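Local coordinates for protein diaminopimelate decarboxylase (Methanocaldococcus jannaschii, PDB 1TWI) that catalyses the pyridoxal-phosphate-dependent decarboxylation of meso-diaminopimelate to L-lysine, the last step of lysine biosynthesis, at residues Y66-L74 against V384-A392. Residues are numbered along the deposited sequence; the frame is centred on the assembly and turned at random.
Sequences YAYKANANL and VGAYGISMA. With PLP (pyridoxal-5'-phosphate), chain E.
The Tyr387 ring has Ala70 CA over one face, toward the rim, a CH-pi contact 4.1 Å from the ring centroid and 22° off its normal, and phosphate oxygen O2P of pyridoxal phosphate in plane at its edge. Tyr387 OH donates to O2P of pyridoxal phosphate at 2.6 Å, so the ring bridges the barrel loop and the cofactor. The Tyr66 ring has Tyr68 N over one face and Asn71 O in plane at its edge, where Tyr66 OH donates to Asn71 O at 2.7 Å. In this fold-type III decarboxylase, 66-74 leaves strand 62-67 of the TIM-type barrel, while 384-392 is a loop of the beta-rich domain; the contact therefore joins both domains beside the active site. Lys69, the cofactor-attachment lysine, is not covalently joined to pyridoxal phosphate in this structure: its chain runs alongside Tyr387, and NZ forms a salt bridge with Asp88.

Three backbone carbonyl oxygens, of Lys69, Ala70 and Gly385, accept the hydrogen bonds that cross the contact. Tyr387 N donates to Ala70 O at 2.9 Å, and a water donating to Ala70 O accepts from Gly388 N and Ser390 N. Ser390 OG, rotated to lie between its backbone N and carbonyl carbon (chi1 70°), donates to Lys69 O. Asn71 OD1 accepts from Asn73 N in an Asx turn. Ile389 CG2 packs 3.7 Å from Asn71 OD1. Asn71 ND2 donates to Gly385 O over 2.9 Å, nearly in the amide plane.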
ATOM      1  N   TYR A  66       8.081 -16.974  13.767  1.00  9.90           N
ATOM      2  CA  TYR A  66       8.209 -15.616  13.221  1.00 11.44           C
ATOM      3  C   TYR A  66       7.107 -15.280  12.227  1.00 11.03           C
ATOM      4  O   TYR A  66       6.847 -16.037  11.320  1.00  9.37           O
ATOM      5  CB  TYR A  66       9.627 -15.436  12.624  1.00  9.97           C
ATOM      6  CG  TYR A  66       9.772 -14.216  11.785  1.00 11.74           C
ATOM      7  CD1 TYR A  66       9.606 -12.937  12.325  1.00 11.33           C
ATOM      8  CD2 TYR A  66      10.057 -14.333  10.417  1.00 11.59           C
ATOM      9  CE1 TYR A  66       9.716 -11.794  11.533  1.00 12.41           C
ATOM     10  CE2 TYR A  66      10.168 -13.198   9.610  1.00 12.62           C
ATOM     11  CZ  TYR A  66       9.992 -11.936  10.167  1.00 12.40           C
ATOM     12  OH  TYR A  66      10.031 -10.838   9.341  1.00 12.20           O
ATOM     13  N   ALA A  67       6.435 -14.152  12.414  1.00  8.73           N
ATOM     14  CA  ALA A  67       5.359 -13.822  11.500  1.00 10.89           C
ATOM     15  C   ALA A  67       5.921 -13.256  10.177  1.00 10.52           C
ATOM     16  O   ALA A  67       6.358 -12.068  10.117  1.00 10.34           O
ATOM     17  CB  ALA A  67       4.439 -12.811  12.128  1.00 10.09           C
ATOM     18  N   TYR A  68       5.922 -14.103   9.149  1.00  8.98           N
ATOM     19  CA  TYR A  68       6.448 -13.741   7.838  1.00  7.73           C
ATOM     20  C   TYR A  68       5.848 -12.500   7.258  1.00  7.41           C
ATOM     21  O   TYR A  68       6.518 -11.788   6.514  1.00  7.48           O
ATOM     22  CB  TYR A  68       6.248 -14.888   6.821  1.00  7.33           C
ATOM     23  CG  TYR A  68       7.399 -15.873   6.824  1.00  8.62           C
ATOM     24  CD1 TYR A  68       8.115 -16.120   8.010  1.00  6.76           C
ATOM     25  CD2 TYR A  68       7.781 -16.545   5.642  1.00  8.78           C
ATOM     26  CE1 TYR A  68       9.207 -17.041   8.016  1.00 11.16           C
ATOM     27  CE2 TYR A  68       8.864 -17.466   5.628  1.00  9.08           C
ATOM     28  CZ  TYR A  68       9.556 -17.712   6.801  1.00  8.60           C
ATOM     29  OH  TYR A  68      10.545 -18.664   6.827  1.00 10.07           O
ATOM     30  N   LYS A  69       4.619 -12.181   7.634  1.00  8.34           N
ATOM     31  CA  LYS A  69       3.982 -11.011   7.005  1.00  9.69           C
ATOM     32  C   LYS A  69       4.771  -9.747   7.301  1.00 10.16           C
ATOM     33  O   LYS A  69       4.648  -8.766   6.573  1.00  8.85           O
ATOM     34  CB  LYS A  69       2.527 -10.845   7.441  1.00 14.13           C
ATOM     35  CG  LYS A  69       2.293 -10.411   8.895  1.00 17.21           C
ATOM     36  CD  LYS A  69       1.105 -11.223   9.505  1.00 24.58           C
ATOM     37  CE  LYS A  69       1.694 -12.520  10.144  1.00 23.33           C
ATOM     38  NZ  LYS A  69       0.767 -13.523  10.634  1.00 14.84           N
ATOM     39  N   ALA A  70       5.579  -9.771   8.370  1.00  8.61           N
ATOM     40  CA  ALA A  70       6.393  -8.590   8.727  1.00  8.10           C
ATOM     41  C   ALA A  70       7.576  -8.310   7.790  1.00  8.85           C
ATOM     42  O   ALA A  70       7.957  -7.147   7.578  1.00  8.87           O
ATOM     43  CB  ALA A  70       6.894  -8.709  10.176  1.00  9.03           C
ATOM     44  N   ASN A  71       8.105  -9.357   7.174  1.00  7.95           N
ATOM     45  CA  ASN A  71       9.266  -9.224   6.268  1.00  8.26           C
ATOM     46  C   ASN A  71       9.620 -10.661   5.869  1.00  9.30           C
ATOM     47  O   ASN A  71      10.104 -11.441   6.715  1.00 10.34           O
ATOM     48  CB  ASN A  71      10.467  -8.628   7.017  1.00  7.45           C
ATOM     49  CG  ASN A  71      11.583  -8.161   6.049  1.00 11.54           C
ATOM     50  OD1 ASN A  71      11.829  -8.807   5.031  1.00 10.31           O
ATOM     51  ND2 ASN A  71      12.255  -7.071   6.375  1.00  7.21           N
ATOM     52  N   ALA A  72       9.356 -11.026   4.619  1.00 10.36           N
ATOM     53  CA  ALA A  72       9.663 -12.375   4.131  1.00 10.30           C
ATOM     54  C   ALA A  72      10.785 -12.377   3.089  1.00 10.12           C
ATOM     55  O   ALA A  72      10.840 -13.275   2.240  1.00  8.83           O
ATOM     56  CB  ALA A  72       8.387 -13.068   3.543  1.00 10.89           C
ATOM     57  N   ASN A  73      11.675 -11.385   3.149  1.00 10.36           N
ATOM     58  CA  ASN A  73      12.808 -11.348   2.235  1.00 10.14           C
ATOM     59  C   ASN A  73      13.608 -12.665   2.472  1.00 10.74           C
ATOM     60  O   ASN A  73      13.885 -13.056   3.635  1.00 10.98           O
ATOM     61  CB  ASN A  73      13.682 -10.099   2.480  1.00  9.00           C
ATOM     62  CG  ASN A  73      15.036 -10.217   1.792  1.00  8.96           C
ATOM     63  OD1 ASN A  73      15.941 -10.881   2.302  1.00 10.25           O
ATOM     64  ND2 ASN A  73      15.166  -9.615   0.616  1.00  7.65           N
ATOM     65  N   LEU A  74      14.000 -13.349   1.383  1.00 10.18           N
ATOM     66  CA  LEU A  74      14.622 -14.667   1.522  1.00 11.47           C
ATOM     67  C   LEU A  74      15.876 -14.706   2.374  1.00 11.13           C
ATOM     68  O   LEU A  74      16.131 -15.695   3.070  1.00 10.44           O
ATOM     69  CB  LEU A  74      14.914 -15.303   0.120  1.00 11.82           C
ATOM     70  CG  LEU A  74      15.262 -16.815   0.069  1.00 13.94           C
ATOM     71  CD1 LEU A  74      14.112 -17.628   0.701  1.00 14.63           C
ATOM     72  CD2 LEU A  74      15.449 -17.262  -1.445  1.00 13.11           C
ATOM     73  N   VAL A 384      12.242   0.391  10.352  1.00  9.61           N
ATOM     74  CA  VAL A 384      11.428   0.045   9.195  1.00  8.32           C
ATOM     75  C   VAL A 384      11.643  -1.419   8.802  1.00  9.68           C
ATOM     76  O   VAL A 384      11.357  -1.814   7.655  1.00 10.90           O
ATOM     77  CB  VAL A 384      11.821   0.919   8.023  1.00  8.72           C
ATOM     78  CG1 VAL A 384      11.357   2.388   8.231  1.00  9.41           C
ATOM     79  CG2 VAL A 384      13.401   0.841   7.820  1.00  6.85           C
ATOM     80  N   GLY A 385      12.209  -2.230   9.706  1.00 10.42           N
ATOM     81  CA  GLY A 385      12.414  -3.647   9.353  1.00 10.13           C
ATOM     82  C   GLY A 385      11.145  -4.500   9.206  1.00  9.16           C
ATOM     83  O   GLY A 385      11.173  -5.573   8.609  1.00  9.91           O
ATOM     84  N   ALA A 386      10.038  -4.015   9.758  1.00 10.62           N
ATOM     85  CA  ALA A 386       8.746  -4.726   9.740  1.00 10.19           C
ATOM     86  C   ALA A 386       7.687  -3.866   9.041  1.00  9.59           C
ATOM     87  O   ALA A 386       7.600  -2.682   9.313  1.00 10.52           O
ATOM     88  CB  ALA A 386       8.283  -5.024  11.209  1.00  8.27           C
ATOM     89  N   TYR A 387       6.901  -4.464   8.158  1.00  9.47           N
ATOM     90  CA  TYR A 387       5.842  -3.784   7.400  1.00 11.44           C
ATOM     91  C   TYR A 387       6.481  -2.623   6.690  1.00 12.54           C
ATOM     92  O   TYR A 387       5.936  -1.533   6.649  1.00 12.57           O
ATOM     93  CB  TYR A 387       4.748  -3.305   8.340  1.00 11.98           C
ATOM     94  CG  TYR A 387       4.281  -4.472   9.216  1.00 11.58           C
ATOM     95  CD1 TYR A 387       3.559  -5.519   8.673  1.00 11.22           C
ATOM     96  CD2 TYR A 387       4.660  -4.554  10.547  1.00 11.79           C
ATOM     97  CE1 TYR A 387       3.213  -6.664   9.456  1.00  9.68           C
ATOM     98  CE2 TYR A 387       4.341  -5.654  11.352  1.00 11.70           C
ATOM     99  CZ  TYR A 387       3.614  -6.718  10.803  1.00 12.06           C
ATOM    100  OH  TYR A 387       3.302  -7.804  11.593  1.00 12.86           O
ATOM    101  N   GLY A 388       7.686  -2.877   6.206  1.00 10.96           N
ATOM    102  CA  GLY A 388       8.399  -1.885   5.425  1.00 11.25           C
ATOM    103  C   GLY A 388       8.470  -2.427   4.012  1.00 11.35           C
ATOM    104  O   GLY A 388       7.588  -2.160   3.175  1.00 11.06           O
ATOM    105  N   ILE A 389       9.498  -3.217   3.708  1.00 10.69           N
ATOM    106  CA  ILE A 389       9.568  -3.764   2.355  1.00 10.29           C
ATOM    107  C   ILE A 389       8.348  -4.683   2.160  1.00 10.75           C
ATOM    108  O   ILE A 389       7.847  -4.812   1.044  1.00 12.04           O
ATOM    109  CB  ILE A 389      10.915  -4.524   2.130  1.00  9.77           C
ATOM    110  CG1 ILE A 389      11.131  -4.817   0.623  1.00  7.58           C
ATOM    111  CG2 ILE A 389      10.917  -5.886   2.896  1.00  9.61           C
ATOM    112  CD1 ILE A 389      11.482  -3.532  -0.225  1.00  9.98           C
ATOM    113  N   SER A 390       7.832  -5.300   3.217  1.00 10.55           N
ATOM    114  CA  SER A 390       6.703  -6.234   2.994  1.00 11.59           C
ATOM    115  C   SER A 390       5.436  -5.544   2.463  1.00 12.93           C
ATOM    116  O   SER A 390       4.580  -6.213   1.902  1.00 12.67           O
ATOM    117  CB  SER A 390       6.368  -7.041   4.258  1.00 11.77           C
ATOM    118  OG  SER A 390       5.779  -6.223   5.270  1.00 13.24           O
ATOM    119  N   MET A 391       5.318  -4.222   2.613  1.00 12.92           N
ATOM    120  CA  MET A 391       4.134  -3.537   2.065  1.00 14.39           C
ATOM    121  C   MET A 391       4.562  -2.590   0.950  1.00 15.10           C
ATOM    122  O   MET A 391       3.738  -1.813   0.464  1.00 18.04           O
ATOM    123  CB  MET A 391       3.390  -2.741   3.168  1.00 14.33           C
ATOM    124  CG  MET A 391       2.910  -3.631   4.347  1.00 17.77           C
ATOM    125  SD  MET A 391       1.826  -2.851   5.601  1.00 23.07           S
ATOM    126  CE  MET A 391       0.339  -2.700   4.725  1.00 20.97           C
ATOM    127  N   ALA A 392       5.826  -2.628   0.532  1.00 13.04           N
ATOM    128  CA  ALA A 392       6.288  -1.693  -0.519  1.00 13.15           C
ATOM    129  C   ALA A 392       5.527  -1.937  -1.830  1.00 15.89           C
ATOM    130  O   ALA A 392       5.046  -3.058  -2.068  1.00 15.09           O
ATOM    131  CB  ALA A 392       7.809  -1.882  -0.753  1.00 10.04           C
TER
HETATM  132  N1  PLP E1501       0.096 -13.650  14.357  1.00 11.88           N
HETATM  133  C2  PLP E1501      -0.992 -13.259  13.597  1.00 13.84           C
HETATM  134  C2A PLP E1501      -2.165 -14.266  13.503  1.00  9.82           C
HETATM  135  C3  PLP E1501      -0.928 -12.021  12.964  1.00 13.40           C
HETATM  136  O3  PLP E1501      -2.012 -11.671  12.225  1.00 14.70           O
HETATM  137  C4  PLP E1501       0.128 -11.157  13.087  1.00 12.19           C
HETATM  138  C4A PLP E1501       0.092  -9.785  12.333  1.00 15.34           C
HETATM  139  O4A PLP E1501      -0.738  -9.669  11.488  1.00 31.71           O
HETATM  140  C5  PLP E1501       1.243 -11.545  13.864  1.00 11.70           C
HETATM  141  C6  PLP E1501       1.176 -12.782  14.485  1.00 10.63           C
HETATM  142  C5A PLP E1501       2.500 -10.726  14.122  1.00 11.40           C
HETATM  143  O4P PLP E1501       2.202  -9.449  14.745  1.00 14.22           O
HETATM  144  P   PLP E1501       3.356  -8.476  15.230  1.00 12.13           P
HETATM  145  O1P PLP E1501       2.621  -7.316  15.764  1.00 12.88           O
HETATM  146  O2P PLP E1501       4.136  -8.132  13.993  1.00 12.61           O
HETATM  147  O3P PLP E1501       4.144  -9.168  16.248  1.00 13.65           O
HETATM  148  O   HOH W   1       9.079  -5.367   5.876  1.00  9.71           O